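Local coordinates for mitogen activated protein kinase, putative (Leishmania donovani, PDB 4QNY) that is a putative mitogen-activated protein kinase that binds an ATP analogue with magnesium and probably transfers phosphate from ATP to protein substrates, at residues A[123-126]-A[127-130]; A[271-274]-A[275-279]; A[288-291]-A[292-295]; A[298-301]-A[302-306]. All coordinates share one frame; numbering follows the deposited sequence.

Interaction 1. Residues A[123-126]-A[127-130]; sequences TEAH and IQFF
I127 packs back against T123 at the first turn of helix 124-143. Its CG1 arm lies beside the backbone N (chi1 -57°). This brings CG1 to 3.2 Å from T123 O, the same oxygen that accepts from I127 N at 3.1 Å. The side of the helix bearing I127 is the tight one. I127 is buried and rests on L216 and L219 of helix 206-219. One turn on, the buried F130 ring lies obliquely to H126 O, with CG 3.4 Å from that oxygen. F130 N also donates to H126 O. Q128, partly exposed, runs extended past E124 O: its CG is 3.1 Å from that oxygen, which accepts from Q128 N at 2.8 Å. The looser side carries T123 and A125, which are exposed. Here the A125 O to F129 N bond is weak. E124 turns its carboxylate to S281.

T123 is the N-cap, and with H126 it forms a capping box. H126 N donates to T123 OG1 at 3.2 Å. In return T123 N donates to H126 ND1 at 3.1 Å, coming in 23° out of the imidazole plane. OG1 also sits above one face of that ring, near its rim. As an acceptor, ND1 should carry no proton in this bond, which is consistent with a neutral imidazole protonated at NE2.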
loop_
_atom_site.group_PDB
_atom_site.type_symbol
_atom_site.label_atom_id
_atom_site.label_comp_id
_atom_site.label_asym_id
_atom_site.label_seq_id
_atom_site.Cartn_x
_atom_site.Cartn_y
_atom_site.Cartn_z
ATOM N N THR A 123 -9.137 -18.871 -7.704
ATOM C CA THR A 123 -8.271 -19.945 -8.177
ATOM C C THR A 123 -6.805 -19.550 -8.051
ATOM O O THR A 123 -6.489 -18.390 -7.785
ATOM C CB THR A 123 -8.570 -20.309 -9.644
ATOM O OG1 THR A 123 -8.398 -19.152 -10.471
ATOM C CG2 THR A 123 -9.994 -20.821 -9.787
ATOM N N GLU A 124 -5.912 -20.517 -8.238
ATOM C CA GLU A 124 -4.481 -20.239 -8.221
ATOM C C GLU A 124 -4.111 -19.346 -9.398
ATOM O O GLU A 124 -3.192 -18.533 -9.307
ATOM C CB GLU A 124 -3.672 -21.537 -8.257
ATOM C CG GLU A 124 -3.777 -22.373 -6.989
ATOM C CD GLU A 124 -2.441 -22.550 -6.290
ATOM O OE1 GLU A 124 -1.396 -22.446 -6.965
ATOM O OE2 GLU A 124 -2.437 -22.796 -5.065
ATOM N N ALA A 125 -4.840 -19.498 -10.499
ATOM C CA ALA A 125 -4.640 -18.666 -11.680
ATOM C C ALA A 125 -4.984 -17.210 -11.382
ATOM O O ALA A 125 -4.325 -16.295 -11.875
ATOM C CB ALA A 125 -5.474 -19.183 -12.842
ATOM N N HIS A 126 -6.023 -17.004 -10.578
ATOM C CA HIS A 126 -6.405 -15.666 -10.138
ATOM C C HIS A 126 -5.305 -15.043 -9.287
ATOM O O HIS A 126 -4.941 -13.882 -9.475
ATOM C CB HIS A 126 -7.713 -15.706 -9.343
ATOM C CG HIS A 126 -8.932 -15.921 -10.185
ATOM N ND1 HIS A 126 -9.991 -16.701 -9.773
ATOM C CD2 HIS A 126 -9.265 -15.450 -11.409
ATOM C CE1 HIS A 126 -10.922 -16.706 -10.711
ATOM N NE2 HIS A 126 -10.506 -15.954 -11.715
ATOM N N ILE A 127 -4.784 -15.830 -8.352
ATOM C CA ILE A 127 -3.758 -15.367 -7.426
ATOM C C ILE A 127 -2.453 -15.058 -8.152
ATOM O O ILE A 127 -1.802 -14.052 -7.870
ATOM C CB ILE A 127 -3.498 -16.409 -6.321
ATOM C CG1 ILE A 127 -4.796 -16.718 -5.572
ATOM C CG2 ILE A 127 -2.436 -15.916 -5.356
ATOM C CD1 ILE A 127 -4.684 -17.878 -4.611
ATOM N N GLN A 128 -2.082 -15.923 -9.092
ATOM C CA GLN A 128 -0.873 -15.735 -9.888
ATOM C C GLN A 128 -0.870 -14.387 -10.602
ATOM O O GLN A 128 0.133 -13.675 -10.596
ATOM C CB GLN A 128 -0.726 -16.861 -10.914
ATOM C CG GLN A 128 -0.251 -18.179 -10.331
ATOM C CD GLN A 128 -0.442 -19.341 -11.286
ATOM O OE1 GLN A 128 -1.204 -19.251 -12.249
ATOM N NE2 GLN A 128 0.254 -20.441 -11.024
ATOM N N PHE A 129 -1.999 -14.045 -11.215
ATOM C CA PHE A 129 -2.122 -12.797 -11.957
ATOM C C PHE A 129 -2.121 -11.595 -11.014
ATOM O O PHE A 129 -1.548 -10.553 -11.329
ATOM C CB PHE A 129 -3.391 -12.808 -12.813
ATOM C CG PHE A 129 -3.459 -11.687 -13.812
ATOM C CD1 PHE A 129 -2.341 -11.321 -14.540
ATOM C CD2 PHE A 129 -4.647 -11.011 -14.034
ATOM C CE1 PHE A 129 -2.400 -10.293 -15.462
ATOM C CE2 PHE A 129 -4.715 -9.982 -14.956
ATOM C CZ PHE A 129 -3.590 -9.623 -15.671
ATOM N N PHE A 130 -2.763 -11.748 -9.859
ATOM C CA PHE A 130 -2.761 -10.705 -8.835
ATOM C C PHE A 130 -1.351 -10.434 -8.322
ATOM O O PHE A 130 -0.902 -9.290 -8.282
ATOM C CB PHE A 130 -3.667 -11.095 -7.663
ATOM C CG PHE A 130 -5.129 -10.867 -7.917
ATOM C CD1 PHE A 130 -5.550 -9.929 -8.845
ATOM C CD2 PHE A 130 -6.084 -11.588 -7.219
ATOM C CE1 PHE A 130 -6.897 -9.718 -9.076
ATOM C CE2 PHE A 130 -7.431 -11.381 -7.445
ATOM C CZ PHE A 130 -7.838 -10.445 -8.374
#

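Interaction 2. Residues A[271-274]-A[275-279]; sequences ADWR and QRYPT. Unlike the reference sequence in segment 275-279: T279 (reference Lys).
Y277 N donates to W273 O at 2.8 Å, and R276 N donates to D272 O at 3.0 Å. These two bonds close the single turn of helix 273-276. D272 is the N-cap. Its OD1 accepts from R274 N, but weakly. Its OD2 makes a salt bridge with R274 NH2 at 3.2 Å, while OD1 sits over the centre of the guanidinium. Q275 crosses D272 at about a right angle, with its CG 3.4 Å from OD2. R276 runs extended from CG to NE along the other side of the turn. A271 CB meets its guanidinium at the edge.

The packing centres on W273. CE3 of the indole touches R276 CD at 3.8 Å and Y277 CE2 at 3.7 Å. W273 and Y277 run alongside each other, and W273 CE3 lies at the edge of the Y277 ring, in its plane. Both rings reach helix 282-291, and Y277 OH bonds to G217 O. In the chain the turn follows helix 256-264 and precedes helix 282-291, consistent with the end of the MAP kinase insert region. The D272-R274 ion pair thus sits on the outer side, while W273 and Y277, with R276 CD, lie toward the rest of the C-lobe.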
loop_
_atom_site.group_PDB
_atom_site.type_symbol
_atom_site.label_atom_id
_atom_site.label_comp_id
_atom_site.label_asym_id
_atom_site.label_seq_id
_atom_site.Cartn_x
_atom_site.Cartn_y
_atom_site.Cartn_z
ATOM N N ALA A 271 6.137 -23.290 11.327
ATOM C CA ALA A 271 4.833 -23.929 11.180
ATOM C C ALA A 271 4.676 -24.577 9.811
ATOM O O ALA A 271 5.369 -24.226 8.856
ATOM C CB ALA A 271 3.717 -22.928 11.416
ATOM N N ASP A 272 3.752 -25.528 9.731
ATOM C CA ASP A 272 3.543 -26.306 8.519
ATOM C C ASP A 272 2.652 -25.560 7.533
ATOM O O ASP A 272 1.442 -25.463 7.735
ATOM C CB ASP A 272 2.925 -27.662 8.868
ATOM C CG ASP A 272 3.195 -28.717 7.813
ATOM O OD1 ASP A 272 3.400 -28.353 6.637
ATOM O OD2 ASP A 272 3.200 -29.915 8.164
ATOM N N TRP A 273 3.255 -25.034 6.470
ATOM C CA TRP A 273 2.497 -24.350 5.428
ATOM C C TRP A 273 1.556 -25.319 4.724
ATOM O O TRP A 273 0.462 -24.942 4.305
ATOM C CB TRP A 273 3.432 -23.697 4.406
ATOM C CG TRP A 273 4.179 -22.507 4.928
ATOM C CD1 TRP A 273 5.532 -22.380 5.050
ATOM C CD2 TRP A 273 3.616 -21.274 5.397
ATOM N NE1 TRP A 273 5.846 -21.145 5.563
ATOM C CE2 TRP A 273 4.688 -20.448 5.787
ATOM C CE3 TRP A 273 2.310 -20.791 5.526
ATOM C CZ2 TRP A 273 4.495 -19.164 6.295
ATOM C CZ3 TRP A 273 2.121 -19.517 6.032
ATOM C CH2 TRP A 273 3.208 -18.718 6.410
ATOM N N ARG A 274 1.994 -26.569 4.600
ATOM C CA ARG A 274 1.203 -27.606 3.950
ATOM C C ARG A 274 -0.096 -27.868 4.705
ATOM O O ARG A 274 -1.128 -28.157 4.099
ATOM C CB ARG A 274 2.012 -28.900 3.831
ATOM C CG ARG A 274 3.264 -28.773 2.974
ATOM C CD ARG A 274 4.006 -30.098 2.860
ATOM N NE ARG A 274 5.030 -30.254 3.890
ATOM C CZ ARG A 274 4.836 -30.858 5.059
ATOM N NH1 ARG A 274 5.831 -30.950 5.931
ATOM N NH2 ARG A 274 3.650 -31.370 5.358
ATOM N N GLN A 275 -0.041 -27.766 6.029
ATOM C CA GLN A 275 -1.225 -27.958 6.857
ATOM C C GLN A 275 -2.084 -26.699 6.886
ATOM O O GLN A 275 -3.306 -26.774 7.016
ATOM C CB GLN A 275 -0.829 -28.364 8.280
ATOM C CG GLN A 275 -0.234 -29.759 8.381
ATOM C CD GLN A 275 -0.034 -30.207 9.815
ATOM O OE1 GLN A 275 0.690 -29.571 10.582
ATOM N NE2 GLN A 275 -0.677 -31.309 10.186
ATOM N N ARG A 276 -1.441 -25.543 6.760
ATOM C CA ARG A 276 -2.155 -24.272 6.721
ATOM C C ARG A 276 -2.909 -24.106 5.407
ATOM O O ARG A 276 -3.953 -23.456 5.359
ATOM C CB ARG A 276 -1.190 -23.102 6.926
ATOM C CG ARG A 276 -0.665 -22.970 8.345
ATOM C CD ARG A 276 0.181 -21.718 8.509
ATOM N NE ARG A 276 0.435 -21.414 9.914
ATOM C CZ ARG A 276 -0.264 -20.535 10.625
ATOM N NH1 ARG A 276 -1.260 -19.865 10.061
ATOM N NH2 ARG A 276 0.036 -20.322 11.898
ATOM N N TYR A 277 -2.372 -24.694 4.342
ATOM C CA TYR A 277 -3.003 -24.641 3.028
ATOM C C TYR A 277 -2.927 -26.002 2.337
ATOM O O TYR A 277 -2.023 -26.246 1.541
ATOM C CB TYR A 277 -2.342 -23.573 2.153
ATOM C CG TYR A 277 -2.285 -22.200 2.783
ATOM C CD1 TYR A 277 -3.336 -21.304 2.641
ATOM C CD2 TYR A 277 -1.174 -21.797 3.513
ATOM C CE1 TYR A 277 -3.285 -20.046 3.215
ATOM C CE2 TYR A 277 -1.114 -20.543 4.089
ATOM C CZ TYR A 277 -2.171 -19.671 3.937
ATOM O OH TYR A 277 -2.113 -18.422 4.509
ATOM N N PRO A 278 -3.885 -26.890 2.643
ATOM C CA PRO A 278 -3.910 -28.271 2.142
ATOM C C PRO A 278 -4.034 -28.379 0.623
ATOM O O PRO A 278 -3.567 -29.359 0.042
ATOM C CB PRO A 278 -5.152 -28.865 2.818
ATOM C CG PRO A 278 -5.421 -27.983 3.988
ATOM C CD PRO A 278 -5.011 -26.616 3.549
ATOM N N THR A 279 -4.655 -27.385 -0.003
ATOM C CA THR A 279 -4.959 -27.438 -1.430
ATOM C C THR A 279 -3.889 -26.732 -2.266
ATOM O O THR A 279 -3.688 -27.054 -3.439
ATOM C CB THR A 279 -6.345 -26.810 -1.714
ATOM O OG1 THR A 279 -7.340 -27.476 -0.928
ATOM C CG2 THR A 279 -6.717 -26.930 -3.186
#

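Interaction 3. Residues A[288-291]-A[292-295]; sequences LRHM and LVFN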
loop_
_atom_site.group_PDB
_atom_site.type_symbol
_atom_site.label_atom_id
_atom_site.label_comp_id
_atom_site.label_asym_id
_atom_site.label_seq_id
_atom_site.Cartn_x
_atom_site.Cartn_y
_atom_site.Cartn_z
ATOM N N LEU A 288 5.395 -18.142 -0.854
ATOM C CA LEU A 288 4.847 -17.603 0.385
ATOM C C LEU A 288 5.867 -17.688 1.516
ATOM O O LEU A 288 6.049 -16.735 2.274
ATOM C CB LEU A 288 3.567 -18.350 0.767
ATOM C CG LEU A 288 2.844 -17.886 2.032
ATOM C CD1 LEU A 288 2.432 -16.433 1.898
ATOM C CD2 LEU A 288 1.635 -18.765 2.314
ATOM N N ARG A 289 6.528 -18.837 1.619
ATOM C CA ARG A 289 7.555 -19.058 2.632
ATOM C C ARG A 289 8.714 -18.079 2.486
ATOM O O ARG A 289 9.188 -17.507 3.469
ATOM C CB ARG A 289 8.078 -20.494 2.549
ATOM C CG ARG A 289 9.326 -20.755 3.377
ATOM C CD ARG A 289 10.170 -21.862 2.763
ATOM N NE ARG A 289 10.644 -21.503 1.429
ATOM C CZ ARG A 289 11.770 -20.836 1.190
ATOM N NH1 ARG A 289 12.543 -20.452 2.197
ATOM N NH2 ARG A 289 12.124 -20.552 -0.056
ATOM N N HIS A 290 9.164 -17.887 1.250
ATOM C CA HIS A 290 10.325 -17.051 0.980
ATOM C C HIS A 290 9.993 -15.563 1.106
ATOM O O HIS A 290 10.849 -14.757 1.469
ATOM C CB HIS A 290 10.882 -17.355 -0.413
ATOM C CG HIS A 290 12.349 -17.092 -0.548
ATOM N ND1 HIS A 290 13.090 -17.545 -1.617
ATOM C CD2 HIS A 290 13.213 -16.425 0.254
ATOM C CE1 HIS A 290 14.348 -17.168 -1.470
ATOM N NE2 HIS A 290 14.449 -16.486 -0.343
ATOM N N MET A 291 8.747 -15.205 0.806
ATOM C CA MET A 291 8.289 -13.827 0.957
ATOM C C MET A 291 8.186 -13.437 2.427
ATOM O O MET A 291 8.290 -12.262 2.775
ATOM C CB MET A 291 6.932 -13.625 0.277
ATOM C CG MET A 291 7.004 -13.364 -1.217
ATOM S SD MET A 291 5.369 -13.139 -1.944
ATOM C CE MET A 291 5.802 -12.686 -3.621
ATOM N N LEU A 292 7.973 -14.428 3.284
ATOM C CA LEU A 292 7.782 -14.172 4.706
ATOM C C LEU A 292 8.964 -14.664 5.533
ATOM O O LEU A 292 8.788 -15.290 6.578
ATOM C CB LEU A 292 6.484 -14.821 5.193
ATOM C CG LEU A 292 5.198 -14.248 4.587
ATOM C CD1 LEU A 292 3.977 -15.028 5.053
ATOM C CD2 LEU A 292 5.055 -12.773 4.932
ATOM N N VAL A 293 10.171 -14.373 5.059
ATOM C CA VAL A 293 11.385 -14.695 5.798
ATOM C C VAL A 293 11.717 -13.559 6.758
ATOM O O VAL A 293 11.663 -12.387 6.382
ATOM C CB VAL A 293 12.578 -14.950 4.851
ATOM C CG1 VAL A 293 13.875 -15.078 5.638
ATOM C CG2 VAL A 293 12.333 -16.196 4.018
ATOM N N PHE A 294 12.043 -13.917 7.998
ATOM C CA PHE A 294 12.351 -12.951 9.052
ATOM C C PHE A 294 13.414 -11.938 8.630
ATOM O O PHE A 294 13.152 -10.735 8.576
ATOM C CB PHE A 294 12.802 -13.692 10.314
ATOM C CG PHE A 294 13.213 -12.785 11.439
ATOM C CD1 PHE A 294 12.264 -12.216 12.271
ATOM C CD2 PHE A 294 14.552 -12.514 11.673
ATOM C CE1 PHE A 294 12.641 -11.386 13.309
ATOM C CE2 PHE A 294 14.936 -11.685 12.707
ATOM C CZ PHE A 294 13.981 -11.121 13.527
ATOM N N ASN A 295 14.612 -12.432 8.336
ATOM C CA ASN A 295 15.707 -11.584 7.884
ATOM C C ASN A 295 15.467 -11.099 6.456
ATOM O O ASN A 295 15.411 -11.905 5.528
ATOM C CB ASN A 295 17.034 -12.343 7.974
ATOM C CG ASN A 295 18.243 -11.432 7.883
ATOM O OD1 ASN A 295 18.160 -10.309 7.388
ATOM N ND2 ASN A 295 19.384 -11.920 8.361
HETATM O O HOH W 1 8.884 -17.738 6.186
#
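H290 and V293 run alongside each other at the end of helix 282-291. The imidazole meets V293 CG2 obliquely, with 3.9 Å between CD2 and that methyl. CG2 stands beside the V293 backbone N, and this turns it back over the last helical carbonyls, 3.3 Å from H290 O. The guanidinium of R289 pairs with D286 in a salt bridge.

L292 is the first residue to leave the helix. Its N-H is shared between two weak bonds, to L288 O and to R289 O. This helix belongs to the helical C-lobe of the kinase fold, and the chain leaves it here for the loop toward helix 302-306. A water bridges the exit. It donates to R289 O at 2.7 Å and also to L292 O, so a carbonyl of the last turn and one just beyond it are both served.

On the buried side, L288 CD1 meets L292 CD1 at 3.8 Å. The L288 branch reaches there because CG is anti to its backbone N (chi1 -179°). W210 of helix 206-219 touches L292, while V209 and I212 pack on M291.

Interaction 4. Residues A[298-301]-A[302-306]; sequences RRIT and VLQAM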
loop_
_atom_site.group_PDB
_atom_site.type_symbol
_atom_site.label_atom_id
_atom_site.label_comp_id
_atom_site.label_asym_id
_atom_site.label_seq_id
_atom_site.Cartn_x
_atom_site.Cartn_y
_atom_site.Cartn_z
ATOM N N ARG A 298 17.654 -12.324 3.640
ATOM C CA ARG A 298 17.453 -13.685 3.154
ATOM C C ARG A 298 16.059 -13.832 2.552
ATOM O O ARG A 298 15.710 -14.878 2.005
ATOM C CB ARG A 298 17.662 -14.695 4.284
ATOM C CG ARG A 298 19.094 -14.749 4.799
ATOM C CD ARG A 298 19.156 -15.265 6.229
ATOM N NE ARG A 298 18.920 -16.703 6.327
ATOM C CZ ARG A 298 19.858 -17.594 6.632
ATOM N NH1 ARG A 298 19.554 -18.883 6.703
ATOM N NH2 ARG A 298 21.100 -17.196 6.870
ATOM N N ARG A 299 15.270 -12.768 2.663
ATOM C CA ARG A 299 13.936 -12.723 2.081
ATOM C C ARG A 299 14.027 -12.545 0.568
ATOM O O ARG A 299 14.941 -11.888 0.069
ATOM C CB ARG A 299 13.124 -11.587 2.708
ATOM C CG ARG A 299 11.677 -11.503 2.253
ATOM C CD ARG A 299 10.986 -10.311 2.892
ATOM N NE ARG A 299 11.103 -10.338 4.347
ATOM C CZ ARG A 299 11.270 -9.259 5.105
ATOM N NH1 ARG A 299 11.341 -8.058 4.548
ATOM N NH2 ARG A 299 11.366 -9.382 6.422
ATOM N N ILE A 300 13.082 -13.137 -0.157
ATOM C CA ILE A 300 13.078 -13.057 -1.611
ATOM C C ILE A 300 12.900 -11.607 -2.067
ATOM O O ILE A 300 12.192 -10.825 -1.432
ATOM C CB ILE A 300 11.970 -13.960 -2.223
ATOM C CG1 ILE A 300 12.248 -14.240 -3.701
ATOM C CG2 ILE A 300 10.583 -13.358 -2.022
ATOM C CD1 ILE A 300 11.342 -15.296 -4.299
ATOM N N THR A 301 13.579 -11.243 -3.150
ATOM C CA THR A 301 13.470 -9.896 -3.694
ATOM C C THR A 301 12.348 -9.844 -4.720
ATOM O O THR A 301 11.796 -10.877 -5.095
ATOM C CB THR A 301 14.787 -9.433 -4.343
ATOM O OG1 THR A 301 15.101 -10.284 -5.453
ATOM C CG2 THR A 301 15.924 -9.478 -3.335
ATOM N N VAL A 302 12.010 -8.640 -5.169
ATOM C CA VAL A 302 10.945 -8.465 -6.150
ATOM C C VAL A 302 11.309 -9.126 -7.479
ATOM O O VAL A 302 10.487 -9.816 -8.083
ATOM C CB VAL A 302 10.635 -6.976 -6.386
ATOM C CG1 VAL A 302 9.591 -6.816 -7.478
ATOM C CG2 VAL A 302 10.164 -6.325 -5.093
ATOM N N LEU A 303 12.546 -8.918 -7.921
ATOM C CA LEU A 303 13.039 -9.530 -9.152
ATOM C C LEU A 303 12.977 -11.052 -9.083
ATOM O O LEU A 303 12.483 -11.703 -10.004
ATOM C CB LEU A 303 14.473 -9.079 -9.439
ATOM C CG LEU A 303 14.650 -7.676 -10.019
ATOM C CD1 LEU A 303 16.092 -7.217 -9.872
ATOM C CD2 LEU A 303 14.227 -7.649 -11.479
ATOM N N GLN A 304 13.477 -11.614 -7.987
ATOM C CA GLN A 304 13.473 -13.060 -7.794
ATOM C C GLN A 304 12.052 -13.611 -7.703
ATOM O O GLN A 304 11.766 -14.700 -8.200
ATOM C CB GLN A 304 14.258 -13.432 -6.536
ATOM C CG GLN A 304 15.756 -13.192 -6.631
ATOM C CD GLN A 304 16.449 -13.354 -5.292
ATOM O OE1 GLN A 304 15.810 -13.310 -4.242
ATOM N NE2 GLN A 304 17.764 -13.541 -5.322
ATOM N N ALA A 305 11.165 -12.853 -7.066
ATOM C CA ALA A 305 9.775 -13.267 -6.912
ATOM C C ALA A 305 9.059 -13.302 -8.258
ATOM O O ALA A 305 8.219 -14.169 -8.502
ATOM C CB ALA A 305 9.049 -12.342 -5.948
ATOM N N MET A 306 9.398 -12.358 -9.130
ATOM C CA MET A 306 8.818 -12.315 -10.467
ATOM C C MET A 306 9.318 -13.471 -11.327
ATOM O O MET A 306 8.643 -13.887 -12.269
ATOM C CB MET A 306 9.133 -10.984 -11.153
ATOM C CG MET A 306 8.424 -9.786 -10.547
ATOM S SD MET A 306 8.690 -8.273 -11.494
ATOM C CE MET A 306 10.462 -8.074 -11.335
HETATM O O HOH W 2 16.536 -13.946 -1.187
#
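Q304 reaches back along its extended chain, and its OE1 accepts from the backbone N-H of T301. The bond from T301 N to Q304 OE1 is 3.2 Å and nearly straight, at 168°. The donor lies 33° out of the amide plane. The return bond runs from Q304 N to T301 OG1 at 3.3 Å. Together they make a capping box at the start of helix 302-306, with T301 as the N-cap. In the kinase fold this is the last part of the C-lobe core.

The torsions of both residues serve the box. T301 OG1 sits between its own backbone N and carbonyl carbon (chi1 63°), facing the first turn. Q304 CG lies beside its own backbone N, and the chain beyond it carries OE1 to T301. The hydroxyl oxygen is close-packed, with Q304 CG 3.2 Å away. A water also reaches Q304 OE1 and, weakly, R299 O. It cannot serve every acceptor near it.

I300 and A305 make the apolar inner side. I300 and Q304 run antiparallel past one another, with I300 CG1 3.6 Å from Q304 CB. I300 is buried among L287, H290 and M291. A separate, polar tie comes from R299, which forms a salt bridge with E195, the glutamate of the APE motif, a pairing well known in protein kinases. Further along the turn, A305 N donates to T301 O at 2.9 Å, and I300 CD1 ends 3.7 Å from A305 CA.

All four contacts are local turns in the C-lobe. Interaction 2 is the surface one; the others are partly buried. Interactions 1 and 4 both start helices with a capping box, but the partner is a histidine in one and a glutamine in the other. Interaction 2 caps with an aspartate paired to an arginine. Interaction 3 is a helix end, with weak backbone bonds and a water. Interactions 2 and 3 meet through W273 and Y277 on L288. Interactions 3 and 4 are joined by R299 NE to V293 O, a probable hydrogen bond. Interaction 1 touches none of the others, yet helix 206-219 packs on interactions 1, 3 and 4 and accepts a hydrogen bond from Y277.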